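Alpha-1,3-glucanase (Streptomyces thermodiastaticus, PDB 7C7D) probably hydrolyses internal alpha-1,3-glucosidic bonds of alpha-1,3-glucan as a thermostable glycosidase of family GH87, carrying a bound calcium ion. Local coordinates at residues 421-426 / 456-461; 520-525 / 543-548; 129-134 / 176-181; 123-128 / 136-141. All blocks are in the same frame, centred on the assembly; numbering follows the deposited sequence.

Interaction 1: residues 421-426 / 456-461; sequences LISDTN and TLVRTG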
loop_
_atom_site.group_PDB
_atom_site.type_symbol
_atom_site.label_atom_id
_atom_site.label_comp_id
_atom_site.label_asym_id
_atom_site.label_seq_id
_atom_site.Cartn_x
_atom_site.Cartn_y
_atom_site.Cartn_z
ATOM N N LEU A 421 7.281 0.633 -6.718
ATOM C CA LEU A 421 7.689 -0.742 -6.466
ATOM C C LEU A 421 6.546 -1.403 -5.716
ATOM O O LEU A 421 6.166 -0.939 -4.636
ATOM C CB LEU A 421 8.964 -0.779 -5.623
ATOM C CG LEU A 421 9.407 -2.162 -5.146
ATOM C CD1 LEU A 421 9.692 -3.094 -6.332
ATOM C CD2 LEU A 421 10.629 -2.060 -4.231
ATOM N N ILE A 422 5.974 -2.445 -6.306
ATOM C CA ILE A 422 4.790 -3.106 -5.775
ATOM C C ILE A 422 5.083 -4.593 -5.715
ATOM O O ILE A 422 5.407 -5.199 -6.742
ATOM C CB ILE A 422 3.555 -2.835 -6.652
ATOM C CG1 ILE A 422 3.314 -1.326 -6.763
ATOM C CG2 ILE A 422 2.331 -3.580 -6.106
ATOM C CD1 ILE A 422 2.347 -0.932 -7.851
ATOM N N SER A 423 4.967 -5.181 -4.517
ATOM C CA SER A 423 5.318 -6.580 -4.318
ATOM C C SER A 423 4.224 -7.310 -3.559
ATOM O O SER A 423 3.626 -6.760 -2.625
ATOM C CB SER A 423 6.624 -6.733 -3.535
ATOM O OG SER A 423 7.670 -5.967 -4.112
ATOM N N ASP A 424 3.990 -8.559 -3.965
ATOM C CA ASP A 424 3.229 -9.537 -3.185
ATOM C C ASP A 424 1.763 -9.123 -3.012
ATOM O O ASP A 424 1.318 -8.758 -1.921
ATOM C CB ASP A 424 3.884 -9.776 -1.819
ATOM C CG ASP A 424 5.196 -10.512 -1.928
ATOM O OD1 ASP A 424 5.228 -11.553 -2.608
ATOM O OD2 ASP A 424 6.196 -10.044 -1.338
ATOM N N THR A 425 1.012 -9.215 -4.105
ATOM C CA THR A 425 -0.425 -8.984 -4.046
ATOM C C THR A 425 -1.195 -10.304 -4.034
ATOM O O THR A 425 -0.653 -11.389 -4.250
ATOM C CB THR A 425 -0.895 -8.066 -5.187
ATOM O OG1 THR A 425 -0.642 -8.687 -6.451
ATOM C CG2 THR A 425 -0.167 -6.731 -5.139
ATOM N N ASN A 426 -2.500 -10.190 -3.796
ATOM C CA ASN A 426 -3.301 -11.361 -3.477
ATOM C C ASN A 426 -4.596 -11.400 -4.271
ATOM O O ASN A 426 -4.780 -10.621 -5.211
ATOM C CB ASN A 426 -3.555 -11.398 -1.974
ATOM C CG ASN A 426 -2.286 -11.662 -1.208
ATOM O OD1 ASN A 426 -1.741 -12.757 -1.287
ATOM N ND2 ASN A 426 -1.793 -10.659 -0.482
ATOM N N THR A 456 7.881 -1.325 -11.072
ATOM C CA THR A 456 8.409 -2.668 -10.871
ATOM C C THR A 456 7.407 -3.461 -10.047
ATOM O O THR A 456 7.002 -3.017 -8.966
ATOM C CB THR A 456 9.767 -2.619 -10.173
ATOM O OG1 THR A 456 10.697 -1.976 -11.047
ATOM C CG2 THR A 456 10.276 -4.020 -9.871
ATOM N N LEU A 457 7.014 -4.622 -10.567
ATOM C CA LEU A 457 5.939 -5.445 -10.013
ATOM C C LEU A 457 6.508 -6.826 -9.730
ATOM O O LEU A 457 6.901 -7.538 -10.665
ATOM C CB LEU A 457 4.783 -5.557 -11.005
ATOM C CG LEU A 457 4.275 -4.238 -11.592
ATOM C CD1 LEU A 457 3.152 -4.486 -12.587
ATOM C CD2 LEU A 457 3.815 -3.295 -10.493
ATOM N N VAL A 458 6.562 -7.202 -8.451
ATOM C CA VAL A 458 7.267 -8.401 -8.002
ATOM C C VAL A 458 6.268 -9.330 -7.316
ATOM O O VAL A 458 5.640 -8.946 -6.319
ATOM C CB VAL A 458 8.413 -8.045 -7.044
ATOM C CG1 VAL A 458 9.158 -9.303 -6.617
ATOM C CG2 VAL A 458 9.367 -7.033 -7.689
ATOM N N ARG A 459 6.114 -10.544 -7.842
ATOM C CA ARG A 459 5.199 -11.531 -7.262
ATOM C C ARG A 459 3.782 -10.966 -7.129
ATOM O O ARG A 459 3.132 -11.094 -6.086
ATOM C CB ARG A 459 5.718 -12.076 -5.924
ATOM C CG ARG A 459 7.045 -12.843 -6.039
ATOM C CD ARG A 459 7.536 -13.374 -4.677
ATOM N NE ARG A 459 7.666 -12.275 -3.724
ATOM C CZ ARG A 459 8.749 -11.514 -3.597
ATOM N NH1 ARG A 459 9.839 -11.778 -4.308
ATOM N NH2 ARG A 459 8.746 -10.481 -2.768
ATOM N N THR A 460 3.302 -10.336 -8.202
ATOM C CA THR A 460 1.959 -9.777 -8.259
ATOM C C THR A 460 1.099 -10.531 -9.265
ATOM O O THR A 460 1.601 -11.143 -10.215
ATOM C CB THR A 460 1.961 -8.266 -8.566
ATOM O OG1 THR A 460 2.358 -8.014 -9.924
ATOM C CG2 THR A 460 2.856 -7.505 -7.588
ATOM N N GLY A 461 -0.212 -10.442 -9.059
ATOM C CA GLY A 461 -1.198 -11.272 -9.717
ATOM C C GLY A 461 -1.629 -12.429 -8.827
ATOM O O GLY A 461 -0.932 -12.828 -7.890
HETATM O O HOH W 1 -2.752 -10.066 -7.145
HETATM O O HOH W 2 -0.920 -14.487 -5.759
#
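Asp424 OD1 is gripped by two arginines: Arg459 NE donates to it at 2.8 Å across the contact, and Arg90 NE, from another part of the chain, adds a second salt bridge. Arg459 approaches side-on, its NH2 reaching Asp424 OD2 at 3.0 Å. Both carboxylate oxygens are met on their syn sides, yet the carboxylate and guanidinium planes stand 33° apart, so the pair is twisted rather than flat. A lysine in place of Arg459 would probably lose this two-nitrogen clasp and leave one oxygen of Asp424 without its mate here. Behind the clasp, two strands of the pectate lyase-like parallel beta-helix run in register, Ile422 N binding Thr456 O and Ile422 O accepting from Val458 N. The ladder runs on as Asp424 N reaches Val458 O at 2.9 Å; Asp424 and Arg459 both take positive phi where the coil turns away from the strands. On the buried face, Ile422 CD1 rests 3.8 Å from Leu457 CD2, side by side, and both side chains touch Ile432. Beyond the corner, one water accepts from Thr425 OG1 and donates to Asn426 O. Gly89 N also binds Asp424 OD2, and the Asp424 side chain lies about 7 Å from calcium.

Interaction 2: residues 520-525 / 543-548; sequences DGAAVK and RNVTAT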
loop_
_atom_site.group_PDB
_atom_site.type_symbol
_atom_site.label_atom_id
_atom_site.label_comp_id
_atom_site.label_asym_id
_atom_site.label_seq_id
_atom_site.Cartn_x
_atom_site.Cartn_y
_atom_site.Cartn_z
ATOM N N ASP A 520 5.472 -0.354 -24.195
ATOM C CA ASP A 520 6.754 -0.056 -24.826
ATOM C C ASP A 520 7.847 -0.120 -23.773
ATOM O O ASP A 520 7.983 0.795 -22.952
ATOM C CB ASP A 520 6.733 1.314 -25.511
ATOM C CG ASP A 520 7.989 1.591 -26.317
ATOM O OD1 ASP A 520 9.035 0.951 -26.091
ATOM O OD2 ASP A 520 7.928 2.475 -27.198
ATOM N N GLY A 521 8.632 -1.189 -23.812
ATOM C CA GLY A 521 9.772 -1.329 -22.936
ATOM C C GLY A 521 9.404 -2.089 -21.684
ATOM O O GLY A 521 8.740 -1.541 -20.802
ATOM N N ALA A 522 9.805 -3.350 -21.592
ATOM C CA ALA A 522 9.536 -4.108 -20.384
ATOM C C ALA A 522 10.593 -5.184 -20.237
ATOM O O ALA A 522 11.097 -5.729 -21.225
ATOM C CB ALA A 522 8.132 -4.725 -20.387
ATOM N N ALA A 523 10.938 -5.468 -18.991
ATOM C CA ALA A 523 11.800 -6.584 -18.624
ATOM C C ALA A 523 10.939 -7.536 -17.809
ATOM O O ALA A 523 10.572 -7.228 -16.669
ATOM C CB ALA A 523 12.996 -6.104 -17.806
ATOM N N VAL A 524 10.587 -8.670 -18.403
ATOM C CA VAL A 524 9.643 -9.616 -17.820
ATOM C C VAL A 524 10.407 -10.902 -17.555
ATOM O O VAL A 524 10.988 -11.485 -18.474
ATOM C CB VAL A 524 8.453 -9.859 -18.762
ATOM C CG1 VAL A 524 7.467 -10.830 -18.146
ATOM C CG2 VAL A 524 7.762 -8.538 -19.115
ATOM N N LYS A 525 10.417 -11.349 -16.309
ATOM C CA LYS A 525 11.221 -12.498 -15.920
ATOM C C LYS A 525 10.406 -13.434 -15.041
ATOM O O LYS A 525 9.732 -12.991 -14.101
ATOM C CB LYS A 525 12.480 -12.056 -15.166
ATOM C CG LYS A 525 13.534 -11.390 -16.038
ATOM C CD LYS A 525 14.805 -11.070 -15.253
ATOM C CE LYS A 525 15.090 -12.111 -14.178
ATOM N NZ LYS A 525 14.603 -11.685 -12.831
ATOM N N ARG A 543 6.010 -3.138 -27.995
ATOM C CA ARG A 543 7.366 -2.930 -28.476
ATOM C C ARG A 543 8.338 -3.117 -27.322
ATOM O O ARG A 543 8.042 -2.753 -26.181
ATOM C CB ARG A 543 7.577 -1.490 -28.997
ATOM C CG ARG A 543 6.797 -1.096 -30.230
ATOM C CD ARG A 543 7.234 0.283 -30.721
ATOM N NE ARG A 543 6.944 1.338 -29.753
ATOM C CZ ARG A 543 5.838 2.074 -29.764
ATOM N NH1 ARG A 543 4.920 1.868 -30.698
ATOM N NH2 ARG A 543 5.647 3.014 -28.846
ATOM N N ASN A 544 9.518 -3.660 -27.631
ATOM C CA ASN A 544 10.635 -3.650 -26.692
ATOM C C ASN A 544 10.334 -4.393 -25.395
ATOM O O ASN A 544 10.834 -4.025 -24.331
ATOM C CB ASN A 544 11.099 -2.216 -26.433
ATOM C CG ASN A 544 11.410 -1.503 -27.720
ATOM O OD1 ASN A 544 12.067 -2.078 -28.596
ATOM N ND2 ASN A 544 10.917 -0.278 -27.875
ATOM N N VAL A 545 9.545 -5.461 -25.477
ATOM C CA VAL A 545 9.259 -6.308 -24.326
ATOM C C VAL A 545 10.185 -7.514 -24.394
ATOM O O VAL A 545 10.084 -8.332 -25.313
ATOM C CB VAL A 545 7.786 -6.729 -24.295
ATOM C CG1 VAL A 545 7.533 -7.711 -23.150
ATOM C CG2 VAL A 545 6.894 -5.498 -24.167
ATOM N N THR A 546 11.108 -7.605 -23.437
ATOM C CA THR A 546 12.062 -8.706 -23.338
ATOM C C THR A 546 11.610 -9.634 -22.216
ATOM O O THR A 546 11.520 -9.209 -21.062
ATOM C CB THR A 546 13.448 -8.152 -23.001
ATOM O OG1 THR A 546 13.847 -7.192 -23.992
ATOM C CG2 THR A 546 14.476 -9.273 -22.925
ATOM N N ALA A 547 11.344 -10.897 -22.544
ATOM C CA ALA A 547 10.867 -11.868 -21.570
ATOM C C ALA A 547 11.842 -13.030 -21.470
ATOM O O ALA A 547 12.404 -13.473 -22.480
ATOM C CB ALA A 547 9.488 -12.407 -21.961
ATOM N N THR A 548 12.033 -13.528 -20.252
ATOM C CA THR A 548 12.755 -14.770 -20.018
ATOM C C THR A 548 11.969 -15.581 -18.995
ATOM O O THR A 548 11.236 -15.024 -18.176
ATOM C CB THR A 548 14.180 -14.529 -19.491
ATOM O OG1 THR A 548 14.130 -13.780 -18.271
ATOM C CG2 THR A 548 15.011 -13.758 -20.509
#
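Neighbouring coils of the parallel beta-helix are zipped together where Ala522 and Val524 lie alongside Val545 and Ala547. The strands run parallel, their short axes 12° apart. Ala522 N takes Asn544 O and Ala522 O receives Thr546 N, while Val524 uses its own N and O on Thr546 O and Thr548 N, the last at 2.9 Å. At the start of the pair a polar cluster takes over. Asn544 ND2 donates to the syn side of Asp520 OD1 at 2.9 Å, with that oxygen close to the amide plane. In the conformer given, one of two deposited, Arg543 brings NE and NH2 side-on to the single oxygen Asp520 OD2, NH2 at 2.9 Å. The guanidinium presents its edge, its plane turned 79° from the carboxylate, and both nitrogens come from the same face of that carboxylate. With Asp520 CG anti to the backbone N (chi1 -173°), the carboxylate can reach both partners. An alanine at Asp520 removes both acceptors, and the Asn544 amide and the Arg543 charge would probably be left without these mates and freer to turn. The opposite face of the strands is apolar and packs into the coil interior: Ala522 CB sits 4.1 Å from Val545 CG2, Val524 CG2 meets Val545 CG1 at the same spacing, and Phe502 of strand 502-505 covers both Ala522 and Val524.

Interaction 3: residues 129-134 / 176-181; sequences YVNGTK and GDTVTL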
loop_
_atom_site.group_PDB
_atom_site.type_symbol
_atom_site.label_atom_id
_atom_site.label_comp_id
_atom_site.label_asym_id
_atom_site.label_seq_id
_atom_site.Cartn_x
_atom_site.Cartn_y
_atom_site.Cartn_z
ATOM N N TYR A 129 17.729 -8.616 21.242
ATOM C CA TYR A 129 19.125 -8.664 21.642
ATOM C C TYR A 129 19.937 -7.938 20.583
ATOM O O TYR A 129 19.619 -8.002 19.390
ATOM C CB TYR A 129 19.627 -10.111 21.734
ATOM C CG TYR A 129 19.052 -10.917 22.881
ATOM C CD1 TYR A 129 17.721 -11.311 22.883
ATOM C CD2 TYR A 129 19.849 -11.298 23.954
ATOM C CE1 TYR A 129 17.196 -12.052 23.925
ATOM C CE2 TYR A 129 19.333 -12.039 25.002
ATOM C CZ TYR A 129 18.007 -12.412 24.984
ATOM O OH TYR A 129 17.491 -13.149 26.024
ATOM N N VAL A 130 20.979 -7.243 21.019
ATOM C CA VAL A 130 21.932 -6.618 20.115
ATOM C C VAL A 130 23.307 -7.124 20.515
ATOM O O VAL A 130 23.790 -6.823 21.614
ATOM C CB VAL A 130 21.871 -5.088 20.170
ATOM C CG1 VAL A 130 23.028 -4.504 19.380
ATOM C CG2 VAL A 130 20.529 -4.584 19.641
ATOM N N ASN A 131 23.928 -7.908 19.634
ATOM C CA ASN A 131 25.262 -8.459 19.879
ATOM C C ASN A 131 25.270 -9.402 21.080
ATOM O O ASN A 131 26.211 -9.418 21.875
ATOM C CB ASN A 131 26.317 -7.358 20.025
ATOM C CG ASN A 131 26.520 -6.576 18.745
ATOM O OD1 ASN A 131 26.794 -5.376 18.773
ATOM N ND2 ASN A 131 26.387 -7.254 17.611
ATOM N N GLY A 132 24.211 -10.197 21.216
ATOM C CA GLY A 132 24.118 -11.164 22.288
ATOM C C GLY A 132 23.719 -10.607 23.637
ATOM O O GLY A 132 23.558 -11.389 24.584
ATOM N N THR A 133 23.555 -9.294 23.763
ATOM C CA THR A 133 23.132 -8.667 25.008
ATOM C C THR A 133 21.673 -8.249 24.889
ATOM O O THR A 133 21.290 -7.574 23.927
ATOM C CB THR A 133 24.004 -7.452 25.334
ATOM O OG1 THR A 133 23.678 -6.375 24.448
ATOM C CG2 THR A 133 25.472 -7.801 25.178
ATOM N N LYS A 134 20.868 -8.652 25.869
ATOM C CA LYS A 134 19.438 -8.381 25.838
ATOM C C LYS A 134 19.173 -6.893 26.028
ATOM O O LYS A 134 19.695 -6.272 26.959
ATOM C CB LYS A 134 18.744 -9.178 26.941
ATOM C CG LYS A 134 17.229 -9.069 26.953
ATOM C CD LYS A 134 16.640 -9.864 28.112
ATOM C CE LYS A 134 15.146 -9.620 28.258
ATOM N NZ LYS A 134 14.770 -8.207 27.976
ATOM N N GLY A 176 26.628 -5.154 9.725
ATOM C CA GLY A 176 27.422 -6.234 10.256
ATOM C C GLY A 176 27.101 -6.595 11.691
ATOM O O GLY A 176 27.422 -7.709 12.123
ATOM N N ASP A 177 26.487 -5.681 12.441
ATOM C CA ASP A 177 26.005 -6.004 13.772
ATOM C C ASP A 177 24.886 -7.038 13.674
ATOM O O ASP A 177 24.361 -7.329 12.595
ATOM C CB ASP A 177 25.458 -4.756 14.464
ATOM C CG ASP A 177 26.552 -3.842 14.982
ATOM O OD1 ASP A 177 27.740 -4.097 14.688
ATOM O OD2 ASP A 177 26.215 -2.861 15.679
ATOM N N THR A 178 24.519 -7.595 14.823
ATOM C CA THR A 178 23.460 -8.588 14.903
ATOM C C THR A 178 22.332 -8.038 15.760
ATOM O O THR A 178 22.573 -7.514 16.852
ATOM C CB THR A 178 23.975 -9.886 15.527
ATOM O OG1 THR A 178 24.587 -9.593 16.788
ATOM C CG2 THR A 178 24.994 -10.546 14.611
ATOM N N VAL A 179 21.107 -8.147 15.255
ATOM C CA VAL A 179 19.902 -7.901 16.035
ATOM C C VAL A 179 19.116 -9.202 16.046
ATOM O O VAL A 179 18.759 -9.726 14.982
ATOM C CB VAL A 179 19.066 -6.748 15.459
ATOM C CG1 VAL A 179 17.719 -6.647 16.177
ATOM C CG2 VAL A 179 19.829 -5.437 15.572
ATOM N N THR A 180 18.865 -9.730 17.238
ATOM C CA THR A 180 18.184 -11.005 17.399
ATOM C C THR A 180 16.832 -10.781 18.057
ATOM O O THR A 180 16.727 -10.056 19.053
ATOM C CB THR A 180 19.025 -11.971 18.238
ATOM O OG1 THR A 180 20.281 -12.191 17.585
ATOM C CG2 THR A 180 18.312 -13.305 18.392
ATOM N N LEU A 181 15.806 -11.390 17.484
ATOM C CA LEU A 181 14.475 -11.413 18.070
ATOM C C LEU A 181 14.260 -12.789 18.677
ATOM O O LEU A 181 14.463 -13.804 18.006
ATOM C CB LEU A 181 13.422 -11.145 16.995
ATOM C CG LEU A 181 13.648 -9.909 16.121
ATOM C CD1 LEU A 181 12.505 -9.741 15.130
ATOM C CD2 LEU A 181 13.809 -8.668 16.990
HETATM O O HOH W 3 22.246 -10.044 18.616
#
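Tyr129 lays its CB against Thr180 CB, 4.0 Å away, while its ring extends past the strand with Thr180 O near the ring plane at one edge. One face of that ring carries Lys134 CB, 3.5 Å above the plane and displaced toward the rim, so the returning strand of the hairpin lies over part of one ring face. Tyr129 and Thr180 also form the hydrogen-bonded pair of the ladder: Tyr129 N donates to Thr180 O at 2.8 Å, and Thr180 N returns a bond to Tyr129 O. Next comes the non-hydrogen-bonded pair, Val130 with Val179. Each valine holds CG1 anti to its own backbone N (chi1 171° and 172°), and the CG2 methyls face each other at 4.2 Å. Strand 123-130 is thereby joined to strand 178-183 within the five-stranded antiparallel sheet of the N-terminal domain, whose sequence family is consistent with a galactose-binding-like beta-sandwich. Beyond Val130 the chain reverses through a type I' turn, with Asn131 and Gly132 both at positive phi. Val130 O is held there twice, by Thr133 OG1 at 2.9 Å and more loosely by Thr133 N. The turn is tied to the neighbouring strand by Asn131 N, which donates to Thr178 O at 3.1 Å. A water takes a bond from Gly132 N and links the hydroxyls Thr178 OG1 and Thr180 OG1.

Interaction 4: residues 123-128 / 136-141; sequences SGTLDV and DRSLTV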
loop_
_atom_site.group_PDB
_atom_site.type_symbol
_atom_site.label_atom_id
_atom_site.label_comp_id
_atom_site.label_asym_id
_atom_site.label_seq_id
_atom_site.Cartn_x
_atom_site.Cartn_y
_atom_site.Cartn_z
ATOM N N SER A 123 -1.499 -12.697 22.635
ATOM C CA SER A 123 -0.604 -11.553 22.605
ATOM C C SER A 123 0.572 -11.858 23.515
ATOM O O SER A 123 0.547 -12.805 24.305
ATOM C CB SER A 123 -1.314 -10.270 23.039
ATOM O OG SER A 123 -1.756 -10.378 24.379
ATOM N N GLY A 124 1.612 -11.043 23.387
ATOM C CA GLY A 124 2.770 -11.190 24.240
ATOM C C GLY A 124 3.845 -10.203 23.857
ATOM O O GLY A 124 3.553 -9.080 23.430
ATOM N N THR A 125 5.098 -10.607 24.014
ATOM C CA THR A 125 6.211 -9.743 23.676
ATOM C C THR A 125 7.247 -10.555 22.925
ATOM O O THR A 125 7.221 -11.786 22.917
ATOM C CB THR A 125 6.848 -9.109 24.916
ATOM O OG1 THR A 125 7.226 -10.143 25.830
ATOM C CG2 THR A 125 5.877 -8.157 25.598
ATOM N N LEU A 126 8.160 -9.836 22.286
ATOM C CA LEU A 126 9.264 -10.424 21.546
ATOM C C LEU A 126 10.527 -9.725 22.023
ATOM O O LEU A 126 10.635 -8.500 21.913
ATOM C CB LEU A 126 9.041 -10.202 20.048
ATOM C CG LEU A 126 9.928 -10.924 19.037
ATOM C CD1 LEU A 126 9.905 -12.433 19.208
ATOM C CD2 LEU A 126 9.482 -10.550 17.635
ATOM N N ASP A 127 11.457 -10.489 22.590
ATOM C CA ASP A 127 12.668 -9.895 23.136
ATOM C C ASP A 127 13.622 -9.504 22.014
ATOM O O ASP A 127 13.624 -10.100 20.935
ATOM C CB ASP A 127 13.366 -10.862 24.095
ATOM C CG ASP A 127 12.721 -10.891 25.472
ATOM O OD1 ASP A 127 11.779 -10.107 25.710
ATOM O OD2 ASP A 127 13.171 -11.687 26.326
ATOM N N VAL A 128 14.431 -8.480 22.279
ATOM C CA VAL A 128 15.401 -7.956 21.324
ATOM C C VAL A 128 16.783 -8.015 21.958
ATOM O O VAL A 128 16.980 -7.530 23.078
ATOM C CB VAL A 128 15.053 -6.520 20.888
ATOM C CG1 VAL A 128 16.006 -6.048 19.800
ATOM C CG2 VAL A 128 13.608 -6.440 20.400
ATOM N N ASP A 136 16.773 -3.743 27.096
ATOM C CA ASP A 136 15.904 -3.594 28.255
ATOM C C ASP A 136 14.479 -3.219 27.890
ATOM O O ASP A 136 13.730 -2.734 28.743
ATOM C CB ASP A 136 16.473 -2.573 29.223
ATOM C CG ASP A 136 16.577 -1.202 28.627
ATOM O OD1 ASP A 136 16.356 -1.041 27.404
ATOM O OD2 ASP A 136 16.881 -0.281 29.403
ATOM N N ARG A 137 14.101 -3.400 26.636
ATOM C CA ARG A 137 12.715 -3.285 26.232
ATOM C C ARG A 137 12.461 -4.384 25.224
ATOM O O ARG A 137 13.389 -4.938 24.628
ATOM C CB ARG A 137 12.434 -1.956 25.555
ATOM C CG ARG A 137 12.130 -0.809 26.456
ATOM C CD ARG A 137 12.404 0.515 25.746
ATOM N NE ARG A 137 13.834 0.780 25.535
ATOM C CZ ARG A 137 14.626 0.236 24.606
ATOM N NH1 ARG A 137 14.162 -0.579 23.669
ATOM N NH2 ARG A 137 15.902 0.575 24.569
ATOM N N SER A 138 11.192 -4.698 25.040
ATOM C CA SER A 138 10.781 -5.738 24.117
ATOM C C SER A 138 9.741 -5.169 23.167
ATOM O O SER A 138 9.180 -4.093 23.396
ATOM C CB SER A 138 10.190 -6.933 24.869
ATOM O OG SER A 138 9.068 -6.526 25.628
ATOM N N LEU A 139 9.494 -5.903 22.093
ATOM C CA LEU A 139 8.454 -5.529 21.151
ATOM C C LEU A 139 7.132 -6.108 21.631
ATOM O O LEU A 139 7.068 -7.275 22.027
ATOM C CB LEU A 139 8.774 -6.083 19.765
ATOM C CG LEU A 139 9.975 -5.476 19.044
ATOM C CD1 LEU A 139 10.535 -6.468 18.041
ATOM C CD2 LEU A 139 9.584 -4.179 18.366
ATOM N N THR A 140 6.085 -5.295 21.607
ATOM C CA THR A 140 4.747 -5.793 21.889
ATOM C C THR A 140 4.193 -6.458 20.637
ATOM O O THR A 140 4.218 -5.871 19.554
ATOM C CB THR A 140 3.842 -4.640 22.317
ATOM O OG1 THR A 140 4.382 -4.032 23.497
ATOM C CG2 THR A 140 2.423 -5.137 22.595
ATOM N N VAL A 141 3.708 -7.687 20.778
ATOM C CA VAL A 141 3.126 -8.423 19.665
ATOM C C VAL A 141 1.710 -8.834 20.039
ATOM O O VAL A 141 1.455 -9.280 21.164
ATOM C CB VAL A 141 3.976 -9.643 19.249
ATOM C CG1 VAL A 141 5.259 -9.192 18.559
ATOM C CG2 VAL A 141 4.305 -10.514 20.444
HETATM O O HOH W 4 14.481 -7.442 25.026
#
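A chi1 of -71° sets Val141 CG1 anti to the carbonyl carbon and puts CG2 in the crowded position between N and C, from where CG2 lies 3.4 Å from Gly124 O. Leu139 CG is likewise anti to its carbonyl carbon, at -68°, and its CD1 crosses to Val128 CG2 at 3.9 Å. Leu126 CB fills the middle of this face, 4.1 Å from Leu139 CB and similarly close to Val141 CG1. These contacts belong to the beta hairpin of strands 123-130 and 133-142, at one edge of the five-stranded antiparallel sheet. Its short strand axes run 144° apart, a marked twist. Leu126, Val128 and Leu139 all touch Leu181 of strand 178-183, and Leu139 also reaches Thr165 and Leu167 of strand 163-169 in the other antiparallel sheet, so this apolar face packs against the second sheet. Two hydrogen-bonded pairs carry the ladder. Gly124 N donates to Val141 O at 2.8 Å, and Val141 N answers from above the plane of the Gly124 carbonyl. Leu126 and Leu139 also exchange two bonds, with Leu126 N in the plane of the Leu139 carbonyl. Toward the turn the strands part: Val128 N and Arg137 O are 4.4 Å apart, and a water accepts from Val128 N at 2.9 Å while lying beside Arg137 O. On the other face Thr125 CB stands 3.4 Å from Leu139 O, and Thr125 OG1 is bonded to Asn185 ND2.

Along the chain the hairpin contact, interaction 4, opens first; its segments alternate with those of interaction 3, and both are complete before interaction 1 and then interaction 2 begin. Interactions 3 and 4 share strands 123-130 and 133-142 of the five-stranded antiparallel sheet, have centres 14 Å apart, and touch through Leu181 with Leu126 and Val128. Interactions 1 and 2 are rungs between adjacent coils of the parallel beta-helix, their centres 17 Å apart without touching. The set spans the N-terminal domain and the beta-helix, interactions 2 and 4 having centres about 45 Å apart. Interaction 1, bonded to Gly89 and Arg90 beside the calcium ligands Ser88 and Gln91, joins the beta-helix to the N-terminal domain.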